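Local coordinates for protein ABC transporter (Caldanaerobius, PDB 4G68) that probably binds xylan-derived oligosaccharides outside the cell as the solute-binding component of an ABC transporter, at residues 152-157 with 313-318; 208-213 with 300-305; 218-223 with 233-238; 309-314 with 384-389. One frame throughout, in Å; residues are numbered along the deposited sequence.

From the N terminus, the first segment met is 152-157, on strand 144-160; interaction 1 closes a long loop when 313-318 pairs with it. Inside that loop lies interaction 2, between helix 201-215 and the loop after strand 297-300, and within interaction 2 lies the short-range interaction 3, where helices 217-224 and 233-248, joined by an eight-residue connection, meet. Interaction 4 opens at 309, once interaction 2 is complete, and shares Thr313 and Glu314 with interaction 1 before closing at 384-389. Arg213 of interaction 2 bonds to Glu314 O, joining 1, 2 and 4. Together the contacts tie the central sheet to the helices packed beside it and to the segment after helix 372-382.

Interaction 1. Residues 152-157 with 313-318; sequences QQASVL and TEYIGG
Ser155 OG and Tyr315 CG both stand between the backbone N and the carbonyl carbon, chi1 44° and 67°, and both groups are thereby brought against the facing segment. In Ser155 the torsion carries OG to the opposing main chain, where it accepts from Ile316 N at 3.1 Å through a bent bond. Serine suits the place because its small hydroxyl can stand in for a main-chain carbonyl. In Tyr315 the ring is laid beside Ala154: Tyr315 CD2 is 3.8 Å from Ala154 CB, and the ring edge brings Tyr315 CE2 to 3.5 Å from Gln153 O. A methyl is a side chain short enough to share this space with a phenol ring, and Val382 of helix 372-382 touches both.

Farther along, regular antiparallel pairing takes over. Gln153 and Gly318 form a hydrogen-bonded pair, Gln153 N donating to Gly318 O at 2.7 Å and Gly318 N returning a bond to Gln153 O at 2.8 Å. The neighbouring non-hydrogen-bonded pair is drawn close, with Ala154 CA and Gly317 CA only 4.2 Å apart. A beta carbon on Gly317 would run into Gln153 O and Ala154 CA, and the backbone angles of both glycines would jam one against the preceding carbonyl. Gln153 sends its side chain to the other face, onto Trp205. The chain turns a corner at Ile316 before strand 317-325, which runs antiparallel to both neighbours and links the parallel strands 40-45, 71-76 and 98-102 to the long strand 144-160, an arrangement consistent with the mixed sheet of a bacterial solute-binding protein.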
loop_
_atom_site.group_PDB
_atom_site.type_symbol
_atom_site.label_atom_id
_atom_site.label_comp_id
_atom_site.label_asym_id
_atom_site.label_seq_id
_atom_site.Cartn_x
_atom_site.Cartn_y
_atom_site.Cartn_z
ATOM N N GLN C 152 -5.498 -3.539 -5.506
ATOM C CA GLN C 152 -5.956 -2.368 -4.833
ATOM C C GLN C 152 -5.475 -2.450 -3.426
ATOM O O GLN C 152 -5.340 -3.533 -2.882
ATOM C CB GLN C 152 -7.476 -2.164 -4.868
ATOM C CG GLN C 152 -8.359 -3.365 -5.081
ATOM C CD GLN C 152 -9.857 -3.001 -5.076
ATOM O OE1 GLN C 152 -10.366 -2.337 -4.149
ATOM N NE2 GLN C 152 -10.568 -3.428 -6.135
ATOM N N GLN C 153 -5.166 -1.286 -2.854
ATOM C CA GLN C 153 -4.761 -1.239 -1.444
ATOM C C GLN C 153 -5.881 -0.698 -0.568
ATOM O O GLN C 153 -6.844 -0.027 -1.057
ATOM C CB GLN C 153 -3.496 -0.307 -1.293
ATOM C CG GLN C 153 -2.234 -0.795 -2.116
ATOM C CD GLN C 153 -0.965 0.100 -1.956
ATOM O OE1 GLN C 153 -0.997 1.130 -1.313
ATOM N NE2 GLN C 153 0.133 -0.283 -2.577
ATOM N N ALA C 154 -5.765 -0.976 0.739
ATOM C CA ALA C 154 -6.686 -0.434 1.716
ATOM C C ALA C 154 -5.924 -0.417 3.034
ATOM O O ALA C 154 -5.094 -1.317 3.283
ATOM C CB ALA C 154 -7.927 -1.330 1.803
ATOM N N SER C 155 -6.194 0.602 3.851
ATOM C CA SER C 155 -5.553 0.674 5.208
ATOM C C SER C 155 -6.200 -0.290 6.188
ATOM O O SER C 155 -7.450 -0.310 6.294
ATOM C CB SER C 155 -5.604 2.102 5.776
ATOM O OG SER C 155 -6.900 2.727 5.568
ATOM N N VAL C 156 -5.386 -0.973 7.006
ATOM C CA VAL C 156 -5.954 -1.953 7.933
ATOM C C VAL C 156 -5.283 -1.827 9.291
ATOM O O VAL C 156 -4.062 -1.739 9.333
ATOM C CB VAL C 156 -5.672 -3.391 7.452
ATOM C CG1 VAL C 156 -6.215 -4.444 8.436
ATOM C CG2 VAL C 156 -6.278 -3.608 6.065
ATOM N N LEU C 157 -6.094 -1.875 10.385
ATOM C CA LEU C 157 -5.571 -2.127 11.724
ATOM C C LEU C 157 -5.670 -3.636 11.964
ATOM O O LEU C 157 -6.769 -4.222 11.982
ATOM C CB LEU C 157 -6.305 -1.279 12.806
ATOM C CG LEU C 157 -5.945 -1.466 14.308
ATOM C CD1 LEU C 157 -4.468 -1.234 14.623
ATOM C CD2 LEU C 157 -6.839 -0.585 15.168
ATOM N N THR C 313 -15.659 5.699 7.565
ATOM C CA THR C 313 -15.463 4.588 6.607
ATOM C C THR C 313 -14.420 4.909 5.497
ATOM O O THR C 313 -14.068 4.040 4.685
ATOM C CB THR C 313 -16.760 4.231 5.873
ATOM O OG1 THR C 313 -17.074 5.316 4.995
ATOM C CG2 THR C 313 -17.966 3.966 6.866
ATOM N N GLU C 314 -13.972 6.155 5.431
ATOM C CA GLU C 314 -12.932 6.524 4.456
ATOM C C GLU C 314 -11.655 5.769 4.778
ATOM O O GLU C 314 -11.300 5.584 5.948
ATOM C CB GLU C 314 -12.646 8.044 4.449
ATOM C CG GLU C 314 -13.863 8.980 4.389
ATOM C CD GLU C 314 -13.505 10.464 4.510
ATOM O OE1 GLU C 314 -12.436 10.790 5.035
ATOM O OE2 GLU C 314 -14.269 11.345 4.026
ATOM N N TYR C 315 -10.932 5.378 3.727
ATOM C CA TYR C 315 -9.684 4.658 3.909
ATOM C C TYR C 315 -8.559 5.176 3.036
ATOM O O TYR C 315 -8.810 5.837 2.016
ATOM C CB TYR C 315 -9.912 3.156 3.748
ATOM C CG TYR C 315 -10.293 2.681 2.374
ATOM C CD1 TYR C 315 -11.631 2.609 1.967
ATOM C CD2 TYR C 315 -9.297 2.228 1.497
ATOM C CE1 TYR C 315 -11.985 2.128 0.697
ATOM C CE2 TYR C 315 -9.619 1.777 0.210
ATOM C CZ TYR C 315 -10.953 1.725 -0.195
ATOM O OH TYR C 315 -11.240 1.225 -1.440
ATOM N N ILE C 316 -7.329 4.977 3.505
ATOM C CA ILE C 316 -6.165 5.222 2.678
ATOM C C ILE C 316 -5.998 3.958 1.824
ATOM O O ILE C 316 -5.945 2.824 2.339
ATOM C CB ILE C 316 -4.908 5.483 3.558
ATOM C CG1 ILE C 316 -5.089 6.746 4.419
ATOM C CG2 ILE C 316 -3.599 5.464 2.734
ATOM C CD1 ILE C 316 -4.880 8.045 3.658
ATOM N N GLY C 317 -5.907 4.131 0.514
ATOM C CA GLY C 317 -5.606 2.999 -0.386
ATOM C C GLY C 317 -6.275 3.345 -1.762
ATOM O O GLY C 317 -6.350 4.520 -2.164
ATOM N N GLY C 318 -6.792 2.355 -2.508
ATOM C CA GLY C 318 -7.321 2.643 -3.882
ATOM C C GLY C 318 -6.706 1.640 -4.854
ATOM O O GLY C 318 -5.875 0.823 -4.436
#

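Interaction 2. Residues 208-213 with 300-305; sequences DMIALR and VRFPTI
Arg213 grips two successive carbonyls of the loop: NH2 donates to Phe302 O at 2.9 Å in a nearly straight bond (168°), and NE donates to Pro303 O at 3.0 Å. Both oxygens lie in the guanidinium plane, although each nitrogen sits above the plane of the carbonyl it meets. Arg213 NH1 donates to Glu314 O. A bend at chi2 (-90°) turns the long chain to present this edge, a task suited to arginine, whose flat guanidinium carries several N-H groups pointing outward in its plane. Met209 SD lies over the centre of the guanidinium, 3.8 Å above its plane. The same methionine sets its CG over one face of the Phe302 ring, 3.6 Å from the centroid, while its sulfur makes an oblique Met-aromatic contact; Pro303 CD covers the opposite face. Helix 201-215 is thus packed onto an irregular part of the solute-binding fold that offers main-chain oxygens and apolar side chains. Ile210 CG2 extends the apolar patch, meeting Ile305 CD1 at 3.9 Å. With a leucine in place of Arg213, the carbonyls of Phe302, Pro303 and Glu314 would probably be left without these donors. Farther out, Phe276 meets the Phe302 ring edge-to-face.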
loop_
_atom_site.group_PDB
_atom_site.type_symbol
_atom_site.label_atom_id
_atom_site.label_comp_id
_atom_site.label_asym_id
_atom_site.label_seq_id
_atom_site.Cartn_x
_atom_site.Cartn_y
_atom_site.Cartn_z
ATOM N N ASP C 208 -0.839 9.922 7.380
ATOM C CA ASP C 208 -1.925 10.020 6.365
ATOM C C ASP C 208 -3.314 9.631 6.859
ATOM O O ASP C 208 -4.285 10.381 6.639
ATOM C CB ASP C 208 -1.602 9.194 5.124
ATOM C CG ASP C 208 -0.371 9.668 4.407
ATOM O OD1 ASP C 208 0.212 10.640 4.863
ATOM O OD2 ASP C 208 0.045 9.036 3.396
ATOM N N MET C 209 -3.399 8.456 7.505
ATOM C CA MET C 209 -4.705 7.972 7.986
ATOM C C MET C 209 -5.307 8.942 8.976
ATOM O O MET C 209 -6.508 9.220 8.916
ATOM C CB MET C 209 -4.656 6.598 8.678
ATOM C CG MET C 209 -5.791 6.518 9.749
ATOM S SD MET C 209 -7.402 6.333 8.910
ATOM C CE MET C 209 -6.896 5.053 7.745
ATOM N N ILE C 210 -4.474 9.404 9.911
ATOM C CA ILE C 210 -4.944 10.295 10.936
ATOM C C ILE C 210 -5.395 11.609 10.295
ATOM O O ILE C 210 -6.517 12.055 10.601
ATOM C CB ILE C 210 -3.925 10.503 12.102
ATOM C CG1 ILE C 210 -3.475 9.151 12.730
ATOM C CG2 ILE C 210 -4.534 11.484 13.124
ATOM C CD1 ILE C 210 -2.095 9.237 13.473
ATOM N N ALA C 211 -4.607 12.172 9.356
ATOM C CA ALA C 211 -5.041 13.385 8.542
ATOM C C ALA C 211 -6.373 13.120 7.848
ATOM O O ALA C 211 -7.262 13.983 7.785
ATOM C CB ALA C 211 -3.942 13.800 7.533
ATOM N N LEU C 212 -6.562 11.912 7.341
ATOM C CA LEU C 212 -7.910 11.614 6.696
ATOM C C LEU C 212 -9.057 11.607 7.675
ATOM O O LEU C 212 -10.174 12.144 7.405
ATOM C CB LEU C 212 -7.847 10.332 5.917
ATOM C CG LEU C 212 -8.914 9.802 4.978
ATOM C CD1 LEU C 212 -8.535 8.367 4.627
ATOM C CD2 LEU C 212 -10.270 9.704 5.589
ATOM N N ARG C 213 -8.789 11.072 8.867
ATOM C CA ARG C 213 -9.781 11.132 9.915
ATOM C C ARG C 213 -10.027 12.562 10.433
ATOM O O ARG C 213 -11.179 12.891 10.685
ATOM C CB ARG C 213 -9.408 10.211 11.047
ATOM C CG ARG C 213 -9.486 8.776 10.607
ATOM C CD ARG C 213 -10.829 8.231 10.841
ATOM N NE ARG C 213 -10.866 6.764 10.649
ATOM C CZ ARG C 213 -11.153 6.146 9.495
ATOM N NH1 ARG C 213 -11.448 6.875 8.412
ATOM N NH2 ARG C 213 -11.214 4.798 9.442
ATOM N N VAL C 300 -9.557 -4.665 11.280
ATOM C CA VAL C 300 -10.535 -3.585 11.520
ATOM C C VAL C 300 -10.151 -2.234 10.838
ATOM O O VAL C 300 -9.002 -2.006 10.470
ATOM C CB VAL C 300 -10.839 -3.405 13.051
ATOM C CG1 VAL C 300 -11.250 -4.736 13.701
ATOM C CG2 VAL C 300 -9.651 -2.783 13.795
ATOM N N ARG C 301 -11.141 -1.382 10.640
ATOM C CA ARG C 301 -10.926 -0.008 10.219
ATOM C C ARG C 301 -10.079 0.724 11.214
ATOM O O ARG C 301 -10.041 0.347 12.398
ATOM C CB ARG C 301 -12.254 0.724 10.165
ATOM C CG ARG C 301 -13.048 0.344 8.936
ATOM C CD ARG C 301 -14.302 1.173 8.849
ATOM N NE ARG C 301 -15.046 0.603 7.758
ATOM C CZ ARG C 301 -16.168 -0.067 7.916
ATOM N NH1 ARG C 301 -16.675 -0.205 9.145
ATOM N NH2 ARG C 301 -16.778 -0.569 6.852
ATOM N N PHE C 302 -9.416 1.777 10.771
ATOM C CA PHE C 302 -8.748 2.661 11.758
ATOM C C PHE C 302 -9.873 3.298 12.564
ATOM O O PHE C 302 -10.976 3.474 12.023
ATOM C CB PHE C 302 -7.837 3.695 11.095
ATOM C CG PHE C 302 -6.875 4.348 12.063
ATOM C CD1 PHE C 302 -5.631 3.737 12.406
ATOM C CD2 PHE C 302 -7.250 5.540 12.713
ATOM C CE1 PHE C 302 -4.768 4.338 13.311
ATOM C CE2 PHE C 302 -6.396 6.135 13.629
ATOM C CZ PHE C 302 -5.161 5.554 13.915
ATOM N N PRO C 303 -9.628 3.564 13.868
ATOM C CA PRO C 303 -10.636 4.127 14.736
ATOM C C PRO C 303 -11.103 5.537 14.324
ATOM O O PRO C 303 -10.392 6.289 13.604
ATOM C CB PRO C 303 -9.917 4.222 16.093
ATOM C CG PRO C 303 -8.920 3.132 16.110
ATOM C CD PRO C 303 -8.530 2.942 14.669
ATOM N N THR C 304 -12.312 5.870 14.778
ATOM C CA THR C 304 -12.828 7.213 14.686
ATOM C C THR C 304 -12.076 8.194 15.556
ATOM O O THR C 304 -11.507 7.828 16.580
ATOM C CB THR C 304 -14.294 7.221 15.103
ATOM O OG1 THR C 304 -14.394 6.675 16.420
ATOM C CG2 THR C 304 -15.092 6.314 14.153
ATOM N N ILE C 305 -12.099 9.451 15.147
ATOM C CA ILE C 305 -11.422 10.525 15.890
ATOM C C ILE C 305 -12.455 11.579 16.220
ATOM O O ILE C 305 -13.039 12.159 15.294
ATOM C CB ILE C 305 -10.209 11.085 15.117
ATOM C CG1 ILE C 305 -9.185 9.932 14.947
ATOM C CG2 ILE C 305 -9.624 12.310 15.824
ATOM C CD1 ILE C 305 -8.148 10.183 13.893
#

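Interaction 3. Residues 218-223 with 233-238; sequences QLTRDA and QAFTDA
Phe235 and Ala223 make the closest apolar contact between the two helices: ring atom CE2 lies 3.4 Å from the methyl CB of Ala223. The ring comes edge-on, with CZ directed at the backbone of Thr220, whose CA is 3.9 Å from it and in the ring plane. This approach follows from Phe235 CG lying opposite the carbonyl carbon (chi1 -78°), which points the ring across the gap. The small side chain of Ala223 lets the rim come near the helix. Beside it, Leu219 CD2 rests on Ala234 CB at 3.8 Å, a branched chain reaching to a short one. Exchanging Phe235 for an alanine would probably open a gap between the helices, leaving Ala223 and Thr220 without the ring that bridges to them.

Among polar groups, Leu219 O, bonded within its helix to Ala223 N, lies 3.9 Å from Phe235 CZ; no hydrogen bond joins the two segments.

The two axes approach to 11.6 Å at an angle of 100°, so a long aromatic side chain suits the spacing. Around them, the Trp392 ring meets that of Phe235, Phe230 touches the Phe235 side chain, Val389 of strand 388-389 touches Thr220, and Tyr207 and Ile210 of helix 201-215 pack against Ala238.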
loop_
_atom_site.group_PDB
_atom_site.type_symbol
_atom_site.label_atom_id
_atom_site.label_comp_id
_atom_site.label_asym_id
_atom_site.label_seq_id
_atom_site.Cartn_x
_atom_site.Cartn_y
_atom_site.Cartn_z
ATOM N N GLN C 218 -11.741 15.364 1.115
ATOM C CA GLN C 218 -11.670 16.483 0.220
ATOM C C GLN C 218 -10.459 17.346 0.599
ATOM O O GLN C 218 -9.737 17.839 -0.278
ATOM C CB GLN C 218 -12.963 17.324 0.219
ATOM C CG GLN C 218 -13.017 18.299 -0.946
ATOM C CD GLN C 218 -12.747 17.584 -2.274
ATOM O OE1 GLN C 218 -13.396 16.578 -2.596
ATOM N NE2 GLN C 218 -11.735 18.052 -3.019
ATOM N N LEU C 219 -10.214 17.523 1.889
ATOM C CA LEU C 219 -9.155 18.432 2.316
ATOM C C LEU C 219 -7.749 17.866 2.047
ATOM O O LEU C 219 -6.830 18.639 1.747
ATOM C CB LEU C 219 -9.313 18.821 3.801
ATOM C CG LEU C 219 -8.168 19.635 4.466
ATOM C CD1 LEU C 219 -7.999 21.029 3.839
ATOM C CD2 LEU C 219 -8.375 19.738 5.980
ATOM N N THR C 220 -7.562 16.536 2.253
ATOM C CA THR C 220 -6.362 15.848 1.837
ATOM C C THR C 220 -6.131 16.041 0.312
ATOM O O THR C 220 -5.057 16.514 -0.123
ATOM C CB THR C 220 -6.475 14.347 2.174
ATOM O OG1 THR C 220 -6.251 14.169 3.589
ATOM C CG2 THR C 220 -5.464 13.538 1.383
ATOM N N ARG C 221 -7.160 15.730 -0.470
ATOM C CA ARG C 221 -7.046 15.798 -1.934
ATOM C C ARG C 221 -6.582 17.205 -2.333
ATOM O O ARG C 221 -5.636 17.337 -3.087
ATOM C CB ARG C 221 -8.355 15.392 -2.599
ATOM C CG ARG C 221 -8.625 13.877 -2.571
ATOM C CD ARG C 221 -9.761 13.534 -3.573
ATOM N NE ARG C 221 -10.647 12.356 -3.358
ATOM C CZ ARG C 221 -10.365 11.095 -3.721
ATOM N NH1 ARG C 221 -9.177 10.728 -4.235
ATOM N NH2 ARG C 221 -11.300 10.173 -3.483
ATOM N N ASP C 222 -7.211 18.219 -1.742
ATOM C CA ASP C 222 -6.966 19.639 -2.018
ATOM C C ASP C 222 -5.580 20.114 -1.606
ATOM O O ASP C 222 -4.985 20.940 -2.293
ATOM C CB ASP C 222 -8.046 20.512 -1.341
ATOM C CG ASP C 222 -9.357 20.457 -2.055
ATOM O OD1 ASP C 222 -9.353 19.926 -3.194
ATOM O OD2 ASP C 222 -10.375 20.958 -1.520
ATOM N N ALA C 223 -5.073 19.618 -0.477
ATOM C CA ALA C 223 -3.739 19.960 -0.059
ATOM C C ALA C 223 -2.753 19.322 -1.019
ATOM O O ALA C 223 -1.756 19.960 -1.403
ATOM C CB ALA C 223 -3.474 19.501 1.370
ATOM N N GLN C 233 -5.105 23.446 10.535
ATOM C CA GLN C 233 -5.205 22.840 11.882
ATOM C C GLN C 233 -5.435 21.308 11.871
ATOM O O GLN C 233 -4.854 20.532 12.695
ATOM C CB GLN C 233 -6.330 23.507 12.687
ATOM C CG GLN C 233 -6.253 23.237 14.183
ATOM C CD GLN C 233 -4.951 23.734 14.770
ATOM O OE1 GLN C 233 -4.198 22.976 15.381
ATOM N NE2 GLN C 233 -4.671 25.017 14.571
ATOM N N ALA C 234 -6.297 20.880 10.948
ATOM C CA ALA C 234 -6.615 19.459 10.837
ATOM C C ALA C 234 -5.354 18.624 10.716
ATOM O O ALA C 234 -5.317 17.555 11.293
ATOM C CB ALA C 234 -7.562 19.185 9.673
ATOM N N PHE C 235 -4.371 19.114 9.945
ATOM C CA PHE C 235 -3.120 18.397 9.600
ATOM C C PHE C 235 -2.101 18.543 10.726
ATOM O O PHE C 235 -1.366 17.612 11.015
ATOM C CB PHE C 235 -2.480 18.942 8.304
ATOM C CG PHE C 235 -3.128 18.478 7.019
ATOM C CD1 PHE C 235 -4.325 17.736 7.007
ATOM C CD2 PHE C 235 -2.549 18.803 5.794
ATOM C CE1 PHE C 235 -4.897 17.316 5.805
ATOM C CE2 PHE C 235 -3.123 18.361 4.585
ATOM C CZ PHE C 235 -4.277 17.627 4.586
ATOM N N THR C 236 -2.019 19.734 11.322
ATOM C CA THR C 236 -1.238 19.907 12.541
ATOM C C THR C 236 -1.806 18.941 13.617
ATOM O O THR C 236 -1.067 18.040 14.125
ATOM C CB THR C 236 -1.232 21.379 13.028
ATOM O OG1 THR C 236 -0.979 22.231 11.909
ATOM C CG2 THR C 236 -0.108 21.628 14.054
ATOM N N ASP C 237 -3.108 19.077 13.894
ATOM C CA ASP C 237 -3.845 18.186 14.812
ATOM C C ASP C 237 -3.588 16.710 14.557
ATOM O O ASP C 237 -3.508 15.968 15.509
ATOM C CB ASP C 237 -5.352 18.405 14.763
ATOM C CG ASP C 237 -5.823 19.651 15.549
ATOM O OD1 ASP C 237 -5.035 20.295 16.309
ATOM O OD2 ASP C 237 -7.038 19.960 15.394
ATOM N N ALA C 238 -3.486 16.287 13.280
ATOM C CA ALA C 238 -3.016 14.911 12.978
ATOM C C ALA C 238 -1.562 14.631 13.449
ATOM O O ALA C 238 -1.258 13.558 13.991
ATOM C CB ALA C 238 -3.195 14.566 11.494
#

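Interaction 4. Residues 309-314 with 384-389; sequences KGDPTE and NAKGSV
Asp311 reaches across to Lys386 and at the same time organises its own loop. Its CG lies anti to the backbone N (chi1 177°), which brings the carboxylate beside the lysine chain. OD2 forms a long salt bridge with Lys386 NZ at 3.6 Å, and the methylenes of the lysine run obliquely past the same group. The other oxygen, OD1, is gripped twice within the loop: Thr313 N donates to its anti lone pair at 2.7 Å, and Thr313 OG1 donates at 2.6 Å from above the carboxylate plane. The backbone bond makes this an Asx turn, set within a type I beta turn running from Asp311 to Glu314. Pro312 occupies the second position of that turn, where the restricted phi of proline (-66° here) fits well. The loop between strands 297-300 and 317-325 is thus held, at the protein surface, against the segment leading from helix 372-382 to strand 388-389.

Thr313 then passes the chain of bonds across the contact. Having given its hydrogen to Asp311, the hydroxyl accepts from Lys386 N at 2.8 Å, a bond bent to 143°; threonine suits because one atom can serve as both donor and acceptor. Its backbone O packs against the methyl of Ala385, with 3.4 Å between Thr313 O and Ala385 CB.

At Glu314 the main chains draw together, and Glu314 CA makes a CA-H...O contact of 3.2 Å with Gly387 O. This carbonyl is also bonded to the backbone of Tyr315, while Gly387 N is buried with no partner. Glu314 OE2 makes a weak hydrogen bond to Val217 N.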
loop_
_atom_site.group_PDB
_atom_site.type_symbol
_atom_site.label_atom_id
_atom_site.label_comp_id
_atom_site.label_asym_id
_atom_site.label_seq_id
_atom_site.Cartn_x
_atom_site.Cartn_y
_atom_site.Cartn_z
ATOM N N LYS C 309 -13.426 15.688 10.922
ATOM C CA LYS C 309 -14.392 15.866 9.847
ATOM C C LYS C 309 -14.582 14.625 8.952
ATOM O O LYS C 309 -15.578 14.516 8.229
ATOM C CB LYS C 309 -14.017 17.087 9.002
ATOM C CG LYS C 309 -14.165 18.407 9.759
ATOM C CD LYS C 309 -15.627 18.527 10.248
ATOM C CE LYS C 309 -15.706 19.471 11.368
ATOM N NZ LYS C 309 -14.622 19.073 12.370
ATOM N N GLY C 310 -13.637 13.687 8.996
ATOM C CA GLY C 310 -13.732 12.487 8.155
ATOM C C GLY C 310 -14.956 11.632 8.453
ATOM O O GLY C 310 -15.408 11.540 9.609
ATOM N N ASP C 311 -15.537 11.042 7.408
ATOM C CA ASP C 311 -16.487 9.955 7.588
ATOM C C ASP C 311 -15.689 8.734 8.106
ATOM O O ASP C 311 -14.619 8.497 7.593
ATOM C CB ASP C 311 -17.109 9.606 6.245
ATOM C CG ASP C 311 -18.069 8.418 6.328
ATOM O OD1 ASP C 311 -17.653 7.286 6.662
ATOM O OD2 ASP C 311 -19.266 8.604 6.019
ATOM N N PRO C 312 -16.225 7.954 9.096
ATOM C CA PRO C 312 -15.435 6.861 9.699
ATOM C C PRO C 312 -15.091 5.688 8.777
ATOM O O PRO C 312 -14.346 4.764 9.191
ATOM C CB PRO C 312 -16.347 6.352 10.838
ATOM C CG PRO C 312 -17.088 7.575 11.225
ATOM C CD PRO C 312 -17.431 8.239 9.899
ATOM N N THR C 313 -15.659 5.699 7.565
ATOM C CA THR C 313 -15.463 4.588 6.607
ATOM C C THR C 313 -14.420 4.909 5.497
ATOM O O THR C 313 -14.068 4.040 4.685
ATOM C CB THR C 313 -16.760 4.231 5.873
ATOM O OG1 THR C 313 -17.074 5.316 4.995
ATOM C CG2 THR C 313 -17.966 3.966 6.866
ATOM N N GLU C 314 -13.972 6.155 5.431
ATOM C CA GLU C 314 -12.932 6.524 4.456
ATOM C C GLU C 314 -11.655 5.769 4.778
ATOM O O GLU C 314 -11.300 5.584 5.948
ATOM C CB GLU C 314 -12.646 8.044 4.449
ATOM C CG GLU C 314 -13.863 8.980 4.389
ATOM C CD GLU C 314 -13.505 10.464 4.510
ATOM O OE1 GLU C 314 -12.436 10.790 5.035
ATOM O OE2 GLU C 314 -14.269 11.345 4.026
ATOM N N ASN C 384 -18.821 -0.901 1.368
ATOM C CA ASN C 384 -19.604 0.303 1.683
ATOM C C ASN C 384 -18.809 1.561 2.096
ATOM O O ASN C 384 -19.393 2.520 2.588
ATOM C CB ASN C 384 -20.725 -0.028 2.676
ATOM C CG ASN C 384 -21.701 -1.053 2.116
ATOM O OD1 ASN C 384 -22.088 -0.981 0.947
ATOM N ND2 ASN C 384 -22.065 -2.036 2.924
ATOM N N ALA C 385 -17.483 1.552 1.881
ATOM C CA ALA C 385 -16.637 2.682 2.248
ATOM C C ALA C 385 -17.109 3.946 1.537
ATOM O O ALA C 385 -17.512 3.906 0.370
ATOM C CB ALA C 385 -15.164 2.398 1.909
ATOM N N LYS C 386 -17.040 5.068 2.240
ATOM C CA LYS C 386 -17.533 6.352 1.689
ATOM C C LYS C 386 -16.648 6.954 0.558
ATOM O O LYS C 386 -17.125 7.098 -0.586
ATOM C CB LYS C 386 -17.820 7.331 2.812
ATOM C CG LYS C 386 -18.797 8.403 2.374
ATOM C CD LYS C 386 -18.316 9.758 2.870
ATOM C CE LYS C 386 -19.427 10.790 2.742
ATOM N NZ LYS C 386 -19.395 11.554 3.999
ATOM N N GLY C 387 -15.397 7.303 0.866
ATOM C CA GLY C 387 -14.362 7.515 -0.133
ATOM C C GLY C 387 -12.974 6.996 0.271
ATOM O O GLY C 387 -12.805 6.302 1.272
ATOM N N SER C 388 -11.953 7.341 -0.517
ATOM C CA SER C 388 -10.643 6.823 -0.240
ATOM C C SER C 388 -9.692 7.643 -1.062
ATOM O O SER C 388 -10.115 8.291 -2.015
ATOM C CB SER C 388 -10.538 5.336 -0.636
ATOM O OG SER C 388 -10.473 5.193 -2.069
ATOM N N VAL C 389 -8.422 7.597 -0.677
ATOM C CA VAL C 389 -7.355 8.358 -1.338
ATOM C C VAL C 389 -6.046 7.594 -1.146
ATOM O O VAL C 389 -5.826 7.010 -0.080
ATOM C CB VAL C 389 -7.267 9.797 -0.756
ATOM C CG1 VAL C 389 -6.703 9.798 0.678
ATOM C CG2 VAL C 389 -6.509 10.723 -1.721
#